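Local structure of ammonium transporter (Kuenenia stuttgartiensis, 6EU6) at residues A[26-29]-A[30-34]; A[41-44]-A[45-49]; A[113-116]-A[117-121]; A[316-320]-A[321-325]; A[389-392]-A[393-396]. The protein probably senses ammonium at the membrane, serving as the ammonium-transporter-like sensor part of a histidine kinase that carries the signal across. All coordinates share one frame; numbering follows the deposited sequence.

Contact 1: A[26-29]-A[30-34]; sequences GFTS and YETGF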
# COMPACT_ATOMS: atom_id res chain seq x y z
N GLY A 26 5.00 -0.52 -7.36
CA GLY A 26 6.34 -0.01 -7.12
C GLY A 26 7.16 0.22 -8.35
O GLY A 26 7.69 1.31 -8.56
N PHE A 27 7.26 -0.80 -9.20
CA PHE A 27 8.00 -0.65 -10.42
C PHE A 27 7.34 0.38 -11.32
O PHE A 27 8.04 1.08 -11.99
CB PHE A 27 8.04 -1.99 -11.20
CG PHE A 27 8.96 -2.96 -10.62
CD1 PHE A 27 10.33 -2.75 -10.75
CD2 PHE A 27 8.51 -4.10 -9.92
CE1 PHE A 27 11.24 -3.69 -10.17
CE2 PHE A 27 9.42 -5.02 -9.34
CZ PHE A 27 10.76 -4.82 -9.48
N THR A 28 6.01 0.42 -11.36
CA THR A 28 5.32 1.41 -12.21
C THR A 28 5.72 2.85 -11.75
O THR A 28 6.14 3.68 -12.56
CB THR A 28 3.80 1.26 -12.11
OG1 THR A 28 3.41 -0.08 -12.47
CG2 THR A 28 3.13 2.30 -13.08
N SER A 29 5.67 3.10 -10.44
CA SER A 29 6.03 4.46 -9.96
C SER A 29 7.47 4.77 -10.19
O SER A 29 7.79 5.89 -10.53
CB SER A 29 5.77 4.66 -8.48
OG SER A 29 4.53 4.15 -8.26
N TYR A 30 8.34 3.82 -9.81
CA TYR A 30 9.79 3.99 -9.95
C TYR A 30 10.15 4.33 -11.41
O TYR A 30 10.85 5.33 -11.70
CB TYR A 30 10.46 2.70 -9.51
CG TYR A 30 11.92 2.82 -9.28
CD1 TYR A 30 12.39 3.31 -8.08
CD2 TYR A 30 12.86 2.48 -10.30
CE1 TYR A 30 13.72 3.37 -7.80
CE2 TYR A 30 14.24 2.55 -10.05
CZ TYR A 30 14.66 3.01 -8.81
OH TYR A 30 15.96 3.16 -8.50
N GLU A 31 9.68 3.48 -12.34
CA GLU A 31 10.01 3.69 -13.70
C GLU A 31 9.42 5.01 -14.24
O GLU A 31 10.10 5.67 -15.02
CB GLU A 31 9.61 2.52 -14.62
CG GLU A 31 10.20 1.18 -14.16
CD GLU A 31 9.71 -0.05 -14.99
OE1 GLU A 31 9.15 0.23 -16.16
OE2 GLU A 31 9.94 -1.24 -14.48
N THR A 32 8.17 5.34 -13.88
CA THR A 32 7.55 6.57 -14.31
C THR A 32 8.38 7.75 -13.74
O THR A 32 8.76 8.66 -14.45
CB THR A 32 6.14 6.64 -13.84
OG1 THR A 32 5.39 5.56 -14.34
CG2 THR A 32 5.46 7.98 -14.30
N GLY A 33 8.75 7.68 -12.46
CA GLY A 33 9.59 8.71 -11.88
C GLY A 33 10.90 8.96 -12.60
O GLY A 33 11.35 10.11 -12.77
N PHE A 34 11.57 7.87 -12.97
CA PHE A 34 12.85 7.92 -13.69
C PHE A 34 12.68 8.36 -15.18
O PHE A 34 13.62 8.62 -15.83
CB PHE A 34 13.55 6.55 -13.66
CG PHE A 34 14.57 6.42 -12.59
CD1 PHE A 34 14.19 6.11 -11.28
CD2 PHE A 34 15.92 6.57 -12.86
CE1 PHE A 34 15.13 5.97 -10.28
CE2 PHE A 34 16.87 6.43 -11.85
CZ PHE A 34 16.47 6.13 -10.55
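T32 grips the carbonyl oxygen of T28, one helical turn back, twice over, and this is the tight side of the turn. T32 N donates to T28 O over 2.9 Å; T32 OG1 donates to T28 O over 2.7 Å from the opposite face of the carbonyl plane, 36° out of it. The hydroxyl reaches this place because OG1 sits beside the backbone N and anti to the carbonyl carbon (chi1 -59°). T28 has the same rotamer and sends its own OG1 back to Q24 O, so the two threonines lie side by side and point the same way. Nearby, G33 N closes on S29 O at 2.8 Å.

F27 and E31 meet more loosely. The extended glutamate leaves across F27 O, with E31 CG 3.1 Å from that oxygen, but its carboxylate only grazes the phenyl group. E31 OE2 lies 4.0 Å from F27 CD1, with the two planes 66° apart. Even this looser side is buried and does not face solvent. F214 and L211 of the second subunit pack on T28 and S29.

The chemistry divides the turn in two: the threonine hydroxyls are spent inside helix 2-34, whereas the carboxylate of E31 serves groups beyond it, with OE1 accepting from T112 and N47 and OE2 bonded to an ammonium ion, probably from the crystallisation liquor.

Contact 2: A[41-44]-A[45-49]; sequences ISIA and LRNLV. With SO4 (sulfate ion), chain H.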
# COMPACT_ATOMS: atom_id res chain seq x y z
N ILE A 41 3.09 8.24 -19.67
CA ILE A 41 1.92 7.44 -20.03
C ILE A 41 2.35 6.10 -20.55
O ILE A 41 1.74 5.06 -20.14
CB ILE A 41 0.97 8.19 -21.04
CG1 ILE A 41 0.48 9.52 -20.41
CG2 ILE A 41 -0.23 7.32 -21.41
CD1 ILE A 41 -0.27 10.45 -21.40
N SER A 42 3.33 6.03 -21.47
CA SER A 42 3.62 4.75 -22.09
C SER A 42 4.18 3.81 -21.02
O SER A 42 3.94 2.63 -21.03
CB SER A 42 4.66 4.79 -23.22
OG SER A 42 5.85 5.35 -22.75
N ILE A 43 5.02 4.32 -20.14
CA ILE A 43 5.63 3.46 -19.19
C ILE A 43 4.60 2.96 -18.14
O ILE A 43 4.66 1.80 -17.72
CB ILE A 43 6.99 4.05 -18.71
CG1 ILE A 43 7.84 2.96 -18.05
CG2 ILE A 43 6.78 5.24 -17.83
CD1 ILE A 43 8.43 1.91 -19.01
N ALA A 44 3.64 3.78 -17.75
CA ALA A 44 2.61 3.32 -16.82
C ALA A 44 1.83 2.17 -17.45
O ALA A 44 1.61 1.12 -16.83
CB ALA A 44 1.66 4.46 -16.42
N LEU A 45 1.46 2.34 -18.70
CA LEU A 45 0.69 1.34 -19.40
C LEU A 45 1.42 0.03 -19.68
O LEU A 45 0.79 -1.03 -19.59
CB LEU A 45 0.16 1.90 -20.71
CG LEU A 45 -0.81 3.05 -20.41
CD1 LEU A 45 -1.26 3.61 -21.75
CD2 LEU A 45 -2.01 2.65 -19.56
N ARG A 46 2.72 0.09 -20.04
CA ARG A 46 3.50 -1.13 -20.24
C ARG A 46 3.57 -1.96 -18.97
O ARG A 46 3.47 -3.19 -18.99
CB ARG A 46 4.90 -0.80 -20.79
CG ARG A 46 4.83 -0.33 -22.23
CD ARG A 46 6.07 0.43 -22.62
NE ARG A 46 5.91 0.93 -23.96
CZ ARG A 46 6.90 1.27 -24.79
NH1 ARG A 46 8.20 1.22 -24.43
NH2 ARG A 46 6.56 1.63 -26.02
N ASN A 47 3.78 -1.29 -17.83
CA ASN A 47 3.83 -1.96 -16.56
C ASN A 47 2.51 -2.63 -16.15
O ASN A 47 2.51 -3.70 -15.56
CB ASN A 47 4.20 -0.98 -15.45
CG ASN A 47 5.69 -0.84 -15.33
OD1 ASN A 47 6.37 -1.70 -14.77
ND2 ASN A 47 6.23 0.22 -15.93
N LEU A 48 1.37 -2.01 -16.46
CA LEU A 48 0.09 -2.65 -16.19
C LEU A 48 -0.12 -3.84 -17.12
O LEU A 48 -0.54 -4.91 -16.69
CB LEU A 48 -1.03 -1.67 -16.37
CG LEU A 48 -2.44 -2.24 -16.21
CD1 LEU A 48 -2.65 -2.84 -14.85
CD2 LEU A 48 -3.45 -1.16 -16.38
N VAL A 49 0.14 -3.65 -18.39
CA VAL A 49 0.01 -4.69 -19.37
C VAL A 49 0.87 -5.91 -19.08
O VAL A 49 0.37 -7.06 -19.19
CB VAL A 49 0.24 -4.17 -20.80
CG1 VAL A 49 0.34 -5.28 -21.84
CG2 VAL A 49 -0.93 -3.22 -21.20
S SO4 H . 3.39 2.62 -26.18
O1 SO4 H . 2.86 3.62 -25.28
O2 SO4 H . 4.51 3.25 -26.96
O3 SO4 H . 2.32 2.19 -27.12
O4 SO4 H . 3.70 1.42 -25.38
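A small anion site is formed where R46 reaches back over S42, one turn earlier on helix 40-67, and holds a sulfate, probably from the crystallisation liquor. The arginine runs extended from CG to NE after leaving the backbone with CG anti to the carbonyl carbon (chi1 -71°), which carries the guanidinium past the serine. S42 CB lies over one face of that group, 4.1 Å from R46 NE. The sulfate comes at the edge, with O4 near the guanidinium plane. R46 NE donates to sulfate O4 over 2.7 Å, fairly straight (159°), and R46 NH2 adds weaker bonds to O4 and O2. NH2 also donates to S119 O, which fixes the rotation of the group further. With an alanine here the guanidinium is gone, and the sulfate would probably no longer be held, while S119 O is likely to be left without this side-chain partner.

On another side of the helix, N47 holds the carbonyl of I43 from both faces. N47 ND2 reaches I43 O at 2.9 Å from above the carbonyl plane, and N47 N reaches I43 O at 3.2 Å from the other face. N47 OD1 is hydrogen-bonded to an ammonium ion, probably of like origin, while ND2 has a second partner in E31 OE1. I41 and L45 run alongside each other, with I41 CG2 3.9 Å from L45 CD1.

Around this turn, I43 packs on T32 of helix 2-34 and on T112 of helix 93-114, R46 rests on N124 of helix 121-144, and I41 and L45 face V206 of the second subunit.

Contact 3: A[113-116]-A[117-121]; sequences GAIA and ERSGF. With LMT (dodecyl-beta-D-maltoside), chain E.
R118 leaves its backbone with CG wedged between N and the carbonyl carbon (chi1 82°) and then bends at chi2 (-69°), and these two turns fold the arginine back over A114 and A116. There R118 NH1 serves two carbonyls at once. Its bond to A116 O, 3.1 Å from NH1, is nearly straight and lies in the guanidinium plane; A114 O, 3.0 Å from NH1, is tilted well out of that plane and the bond is more bent. S119 likewise turns OG inward, and S119 OG donates to I115 O over 2.7 Å from above the carbonyl plane. The side chain of I115 lies against the hydroxyl, with CG1 3.4 Å from S119 OG, while N124 ND2 bonds to the same OG.

Helix 93-114 gives way here to the short link to helix 121-144; a weak amide bond, S119 N to I115 O, still continues the helical pattern, and the side chains of R118 and S119 take up the last carbonyls. E117 makes the reversal with a positive phi (85°). The rest of the guanidinium is also spent on backbone carbonyls: NE bonds to G186 O and NH2 to D317 O. The carboxylate of E117 takes separate partners: OE1 accepts from Q36 N and N39 ND2, and OE2 forms a salt bridge with R188.

At the far end of the link the maltoside detergent lies against F121, whose CD2 is 3.6 Å from the glycosidic O1' of the detergent. G120 passes close to the sugar, its C 3.6 Å from the detergent's O6'.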
# COMPACT_ATOMS: atom_id res chain seq x y z
N GLY A 113 11.66 -1.14 -17.77
CA GLY A 113 12.42 0.05 -17.45
C GLY A 113 13.72 0.14 -18.22
O GLY A 113 14.23 1.23 -18.46
N ALA A 114 14.29 -1.00 -18.56
CA ALA A 114 15.56 -1.03 -19.30
C ALA A 114 15.37 -0.55 -20.75
O ALA A 114 16.23 0.14 -21.31
CB ALA A 114 16.12 -2.40 -19.26
N ILE A 115 14.22 -0.84 -21.35
CA ILE A 115 13.96 -0.37 -22.75
C ILE A 115 12.94 0.76 -22.89
O ILE A 115 12.45 1.08 -23.99
CB ILE A 115 13.63 -1.55 -23.65
CG1 ILE A 115 12.39 -2.25 -23.20
CG2 ILE A 115 14.84 -2.51 -23.68
CD1 ILE A 115 11.89 -3.33 -24.15
N ALA A 116 12.64 1.41 -21.78
CA ALA A 116 11.72 2.52 -21.80
C ALA A 116 12.16 3.66 -22.73
O ALA A 116 13.39 3.89 -22.98
CB ALA A 116 11.52 3.07 -20.40
N GLU A 117 11.16 4.41 -23.20
CA GLU A 117 11.40 5.70 -23.91
C GLU A 117 11.68 5.58 -25.41
O GLU A 117 11.43 6.55 -26.11
CB GLU A 117 12.49 6.62 -23.24
CG GLU A 117 12.37 6.67 -21.71
CD GLU A 117 12.54 8.06 -21.16
OE1 GLU A 117 11.57 8.72 -20.75
OE2 GLU A 117 13.68 8.51 -21.14
N ARG A 118 12.08 4.41 -25.89
CA ARG A 118 12.41 4.28 -27.32
C ARG A 118 12.10 2.94 -27.94
O ARG A 118 12.13 2.81 -29.15
CB ARG A 118 13.84 4.72 -27.58
CG ARG A 118 14.92 3.65 -27.30
CD ARG A 118 15.10 3.35 -25.81
NE ARG A 118 16.34 2.61 -25.54
CZ ARG A 118 16.74 2.14 -24.38
NH1 ARG A 118 16.04 2.39 -23.27
NH2 ARG A 118 17.86 1.44 -24.28
N SER A 119 11.79 1.94 -27.14
CA SER A 119 11.28 0.73 -27.67
C SER A 119 9.82 0.90 -28.00
O SER A 119 9.09 1.73 -27.37
CB SER A 119 11.51 -0.42 -26.70
OG SER A 119 10.76 -0.30 -25.53
N GLY A 120 9.35 0.10 -28.97
CA GLY A 120 7.92 0.04 -29.27
C GLY A 120 7.20 -0.95 -28.42
O GLY A 120 7.82 -1.78 -27.69
N PHE A 121 5.87 -0.87 -28.48
CA PHE A 121 5.00 -1.76 -27.69
C PHE A 121 5.23 -3.27 -27.89
O PHE A 121 5.34 -4.04 -26.93
CB PHE A 121 3.57 -1.44 -28.00
CG PHE A 121 2.62 -2.05 -27.03
CD1 PHE A 121 2.65 -1.69 -25.70
CD2 PHE A 121 1.67 -2.97 -27.46
CE1 PHE A 121 1.74 -2.24 -24.79
CE2 PHE A 121 0.78 -3.52 -26.56
CZ PHE A 121 0.80 -3.13 -25.22
C1B LMT E . 6.28 1.47 -32.96
C2B LMT E . 6.18 2.91 -33.58
C3B LMT E . 6.12 2.82 -35.10
C4B LMT E . 7.38 2.11 -35.51
C5B LMT E . 7.42 0.71 -34.97
C6B LMT E . 8.67 0.01 -35.54
O1B LMT E . 5.12 0.73 -33.28
O2B LMT E . 4.99 3.60 -33.17
O3B LMT E . 6.10 4.08 -35.79
O4' LMT E . 7.47 2.09 -36.94
O5B LMT E . 7.38 0.75 -33.52
O6B LMT E . 9.80 0.91 -35.81
C1' LMT E . 1.82 -1.09 -31.63
C2' LMT E . 2.29 0.21 -31.11
C3' LMT E . 3.19 0.89 -32.04
C4' LMT E . 4.39 0.08 -32.25
C5' LMT E . 3.95 -1.36 -32.65
C6' LMT E . 5.16 -2.27 -32.71
O1' LMT E . 0.92 -1.67 -30.71
O2' LMT E . 1.20 1.09 -30.99
O3' LMT E . 3.64 2.13 -31.55
O5' LMT E . 2.98 -1.90 -31.77
O6' LMT E . 6.05 -2.19 -31.57
C1 LMT E . 0.42 -2.96 -31.17
C2 LMT E . -0.70 -3.45 -30.24
C3 LMT E . -1.14 -4.88 -30.50
C4 LMT E . -2.27 -5.35 -29.56
C5 LMT E . -1.84 -6.44 -28.57
C6 LMT E . -2.80 -7.60 -28.33
C7 LMT E . -2.43 -8.33 -27.02
C8 LMT E . -2.20 -9.83 -27.14
C9 LMT E . -1.81 -10.54 -25.82
C10 LMT E . -1.96 -12.10 -25.86
C11 LMT E . -0.87 -12.98 -25.16
C12 LMT E . -1.27 -13.78 -23.90

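Contact 4: A[316-320]-A[321-325]; sequences IDDPV and SAIAV
D318 turns its carboxylate onto the first amides of helix 322-340. I323 N donates to D318 OD2 over 2.7 Å in a nearly straight bond (171°), which OD2 accepts on its syn lone pair, the side of the other oxygen. A322 N gives D318 OD1 a weaker, bent bond of 2.9 Å. Having CG anti to the backbone N (chi1 180°) is what swings the aspartate across to these amides. Its negative charge at the start of the helix is probably favoured by the helix dipole. S321 occupies the N-cap position but makes no capping bond of its own; its OG bonds to E307 instead.

The next shell fixes this arrangement. A type I turn runs from D318 to S321, closed by S321 N on D318 O at 3.2 Å. One water donates to D318 OD2 and accepts from A324 N, carrying the carboxylate's reach one amide further; another donates to both D318 O and S321 OG. Apolar groups flank the turn: V320 CG2 meets A322 CB at 3.6 Å, and I316 CG2 touches I323 CD1 at 3.8 Å, those two isoleucines crossing at about a right angle.

I316 also touches a bound nonyl maltoside, whose pocket it lines. Beyond, I316 and I323 pack on helix 167-185 and on I310 of helix 289-312, while S321 and V325 rest on T271 of helix 266-280.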
# COMPACT_ATOMS: atom_id res chain seq x y z
N ILE A 316 25.56 0.87 -22.70
CA ILE A 316 24.17 0.36 -22.70
C ILE A 316 23.30 1.37 -21.98
O ILE A 316 23.64 1.79 -20.85
CB ILE A 316 24.06 -1.02 -22.07
CG1 ILE A 316 24.99 -1.97 -22.83
CG2 ILE A 316 22.61 -1.54 -22.09
CD1 ILE A 316 25.23 -3.28 -22.14
N ASP A 317 22.27 1.84 -22.67
CA ASP A 317 21.41 2.87 -22.09
C ASP A 317 20.21 2.22 -21.33
O ASP A 317 19.27 1.67 -21.95
CB ASP A 317 20.92 3.82 -23.15
CG ASP A 317 20.13 5.02 -22.57
OD1 ASP A 317 20.19 5.37 -21.37
OD2 ASP A 317 19.42 5.64 -23.35
N ASP A 318 20.25 2.37 -20.00
CA ASP A 318 19.29 1.68 -19.07
C ASP A 318 18.66 2.76 -18.20
O ASP A 318 19.27 3.23 -17.22
CB ASP A 318 20.09 0.74 -18.24
CG ASP A 318 19.26 -0.05 -17.23
OD1 ASP A 318 18.02 0.21 -17.02
OD2 ASP A 318 19.96 -0.89 -16.61
N PRO A 319 17.53 3.27 -18.64
CA PRO A 319 16.96 4.47 -18.01
C PRO A 319 16.68 4.33 -16.50
O PRO A 319 16.67 5.32 -15.83
CB PRO A 319 15.64 4.64 -18.77
CG PRO A 319 15.92 4.02 -20.13
CD PRO A 319 16.71 2.80 -19.80
N VAL A 320 16.49 3.12 -15.97
CA VAL A 320 16.22 2.93 -14.55
C VAL A 320 17.31 2.20 -13.80
O VAL A 320 17.11 1.84 -12.68
CB VAL A 320 14.89 2.18 -14.31
CG1 VAL A 320 13.73 2.87 -15.03
CG2 VAL A 320 15.00 0.74 -14.70
N SER A 321 18.43 1.94 -14.46
CA SER A 321 19.53 1.14 -13.94
C SER A 321 19.10 -0.28 -13.57
O SER A 321 19.55 -0.83 -12.56
CB SER A 321 20.21 1.85 -12.79
OG SER A 321 20.58 3.14 -13.17
N ALA A 322 18.12 -0.83 -14.30
CA ALA A 322 17.61 -2.16 -14.07
C ALA A 322 18.72 -3.24 -14.09
O ALA A 322 18.70 -4.21 -13.32
CB ALA A 322 16.59 -2.51 -15.10
N ILE A 323 19.68 -3.06 -14.99
CA ILE A 323 20.75 -4.08 -15.15
C ILE A 323 21.63 -4.07 -13.92
O ILE A 323 21.88 -5.08 -13.31
CB ILE A 323 21.59 -3.81 -16.39
CG1 ILE A 323 20.71 -3.86 -17.64
CG2 ILE A 323 22.71 -4.84 -16.43
CD1 ILE A 323 21.38 -3.18 -18.87
N ALA A 324 22.02 -2.89 -13.50
CA ALA A 324 22.77 -2.78 -12.24
C ALA A 324 22.02 -3.26 -11.02
O ALA A 324 22.62 -3.96 -10.19
CB ALA A 324 23.19 -1.35 -12.03
N VAL A 325 20.71 -2.94 -10.88
CA VAL A 325 19.99 -3.25 -9.66
C VAL A 325 19.78 -4.78 -9.63
O VAL A 325 20.15 -5.49 -8.67
CB VAL A 325 18.65 -2.51 -9.58
CG1 VAL A 325 17.72 -3.11 -8.56
CG2 VAL A 325 18.90 -1.02 -9.33
O HOH W 1 22.19 -0.49 -15.21
O HOH W 2 21.57 3.67 -15.66

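Contact 5: A[389-392]-A[393-396]; sequences RVTP and EEEK. With LMT (dodecyl-beta-D-maltoside), chain E.
From R389 to T391 the backbone is extended, and at P392 it turns into the helix of E393 to K396. E395 N bonds to T391 O at 2.9 Å, and K396 N to P392 O at 2.9 Å. T391 is the N-cap: its OG1, placed between the backbone N and the carbonyl carbon (chi1 66°), accepts a long, weak bond from E394 N and donates weakly to E393 OE1.

R389 reaches over the start of the helix to E395 in a salt bridge. R389 NH2 lies 2.9 Å from E395 OE1, on the syn side of that oxygen, with the guanidinium and carboxylate planes 39° apart. A water bridges the same pair, accepting from R389 NE and donating to E395 OE1 and V390 O. R389 NH1 bonds to V185 O and P187 O, and E395 OE2 to I189 N.

E394 leaves on a different side of the helix and crosses V390 at about a right angle, its CG 3.8 Å from V390 CG2. E394 OE1 accepts from the maltoside detergent's O2B at 2.9 Å and from its O3B, while R389 O takes its O6B. Were E394 an alanine, those two sugar hydroxyls would probably be left without their acceptor and one flank of V390 uncovered.

Threonine at the N-cap, proline in the first helical position and glutamates after it make a classic helix start, here opening the short helix 392-397.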
# COMPACT_ATOMS: atom_id res chain seq x y z
N ARG A 389 12.64 -0.41 -32.18
CA ARG A 389 12.46 0.96 -31.74
C ARG A 389 11.34 1.69 -32.42
O ARG A 389 10.93 1.34 -33.52
CB ARG A 389 13.63 1.85 -31.99
CG ARG A 389 14.94 1.34 -31.74
CD ARG A 389 15.94 2.34 -32.28
NE ARG A 389 15.97 3.64 -31.60
CZ ARG A 389 16.84 4.02 -30.66
NH1 ARG A 389 17.76 3.20 -30.14
NH2 ARG A 389 16.79 5.25 -30.22
N VAL A 390 10.89 2.75 -31.78
CA VAL A 390 10.01 3.71 -32.42
C VAL A 390 10.86 4.64 -33.32
O VAL A 390 12.10 4.68 -33.23
CB VAL A 390 9.16 4.52 -31.42
CG1 VAL A 390 8.41 3.62 -30.49
CG2 VAL A 390 10.01 5.55 -30.61
N THR A 391 10.19 5.43 -34.17
CA THR A 391 10.93 6.35 -35.06
C THR A 391 11.52 7.47 -34.23
O THR A 391 11.03 7.79 -33.13
CB THR A 391 10.04 6.93 -36.18
OG1 THR A 391 9.03 7.79 -35.59
CG2 THR A 391 9.34 5.79 -36.94
N PRO A 392 12.58 8.09 -34.74
CA PRO A 392 13.17 9.16 -33.97
C PRO A 392 12.19 10.30 -33.69
O PRO A 392 12.29 10.95 -32.62
CB PRO A 392 14.30 9.63 -34.89
CG PRO A 392 14.70 8.42 -35.63
CD PRO A 392 13.35 7.84 -35.97
N GLU A 393 11.23 10.52 -34.59
CA GLU A 393 10.30 11.64 -34.44
C GLU A 393 9.41 11.36 -33.21
O GLU A 393 9.21 12.16 -32.32
CB GLU A 393 9.43 11.85 -35.73
CG GLU A 393 10.17 11.76 -37.08
CD GLU A 393 10.28 10.33 -37.68
OE1 GLU A 393 9.24 9.71 -38.04
OE2 GLU A 393 11.43 9.84 -37.82
N GLU A 394 8.88 10.15 -33.16
CA GLU A 394 8.12 9.67 -32.04
C GLU A 394 8.90 9.69 -30.71
O GLU A 394 8.45 10.16 -29.63
CB GLU A 394 7.66 8.31 -32.45
CG GLU A 394 6.90 7.60 -31.42
CD GLU A 394 6.10 6.53 -32.05
OE1 GLU A 394 6.39 6.11 -33.27
OE2 GLU A 394 5.15 6.19 -31.27
N GLU A 395 10.16 9.31 -30.82
CA GLU A 395 11.01 9.37 -29.68
C GLU A 395 11.20 10.78 -29.14
O GLU A 395 11.14 10.98 -27.94
CB GLU A 395 12.29 8.65 -30.03
CG GLU A 395 13.26 8.60 -28.89
CD GLU A 395 14.52 7.81 -29.20
OE1 GLU A 395 14.66 7.21 -30.30
OE2 GLU A 395 15.36 7.81 -28.27
N LYS A 396 11.31 11.79 -30.01
CA LYS A 396 11.49 13.19 -29.54
C LYS A 396 10.18 13.77 -29.07
O LYS A 396 10.14 14.44 -28.08
CB LYS A 396 12.06 14.07 -30.66
CG LYS A 396 13.48 13.69 -31.05
CD LYS A 396 13.84 14.19 -32.43
CE LYS A 396 14.87 13.28 -33.07
NZ LYS A 396 15.14 13.73 -34.46
C1B LMT E . 6.28 1.47 -32.96
C2B LMT E . 6.18 2.91 -33.58
C3B LMT E . 6.12 2.82 -35.10
C4B LMT E . 7.38 2.11 -35.51
C5B LMT E . 7.42 0.71 -34.97
C6B LMT E . 8.67 0.01 -35.54
O1B LMT E . 5.12 0.73 -33.28
O2B LMT E . 4.99 3.60 -33.17
O3B LMT E . 6.10 4.08 -35.79
O4' LMT E . 7.47 2.09 -36.94
O5B LMT E . 7.38 0.75 -33.52
O6B LMT E . 9.80 0.91 -35.81
C1' LMT E . 1.82 -1.09 -31.63
C2' LMT E . 2.29 0.21 -31.11
C3' LMT E . 3.19 0.89 -32.04
C4' LMT E . 4.39 0.08 -32.25
C5' LMT E . 3.95 -1.36 -32.65
C6' LMT E . 5.16 -2.27 -32.71
O1' LMT E . 0.92 -1.67 -30.71
O2' LMT E . 1.20 1.09 -30.99
O3' LMT E . 3.64 2.13 -31.55
O5' LMT E . 2.98 -1.90 -31.77
O6' LMT E . 6.05 -2.19 -31.57
C1 LMT E . 0.42 -2.96 -31.17
C2 LMT E . -0.70 -3.45 -30.24
C3 LMT E . -1.14 -4.88 -30.50
C4 LMT E . -2.27 -5.35 -29.56
C5 LMT E . -1.84 -6.44 -28.57
C6 LMT E . -2.80 -7.60 -28.33
C7 LMT E . -2.43 -8.33 -27.02
C8 LMT E . -2.20 -9.83 -27.14
C9 LMT E . -1.81 -10.54 -25.82
C10 LMT E . -1.96 -12.10 -25.86
C11 LMT E . -0.87 -12.98 -25.16
C12 LMT E . -1.27 -13.78 -23.90
O HOH W 3 14.20 5.85 -32.66

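All five contacts are local and come in series along the chain, so none nests in or crosses another. Contact 1 lies on helix 2-34 and contact 2 on helix 40-67, which follows it; they touch through E31 and N47, and both meet the second subunit. Contact 3 forms the link from helix 93-114 to helix 121-144. It lies centrally, touching the other four: E31 of contact 1 packs on G113, R46 of contact 2 reaches S119, and R118 meets D317 of contact 4 and V390 of contact 5. Contact 4 opens helix 322-340 and packs back on contact 1 through V320. Contact 5, after helix 353-385, opens helix 392-397 and shares the detergent with contact 3.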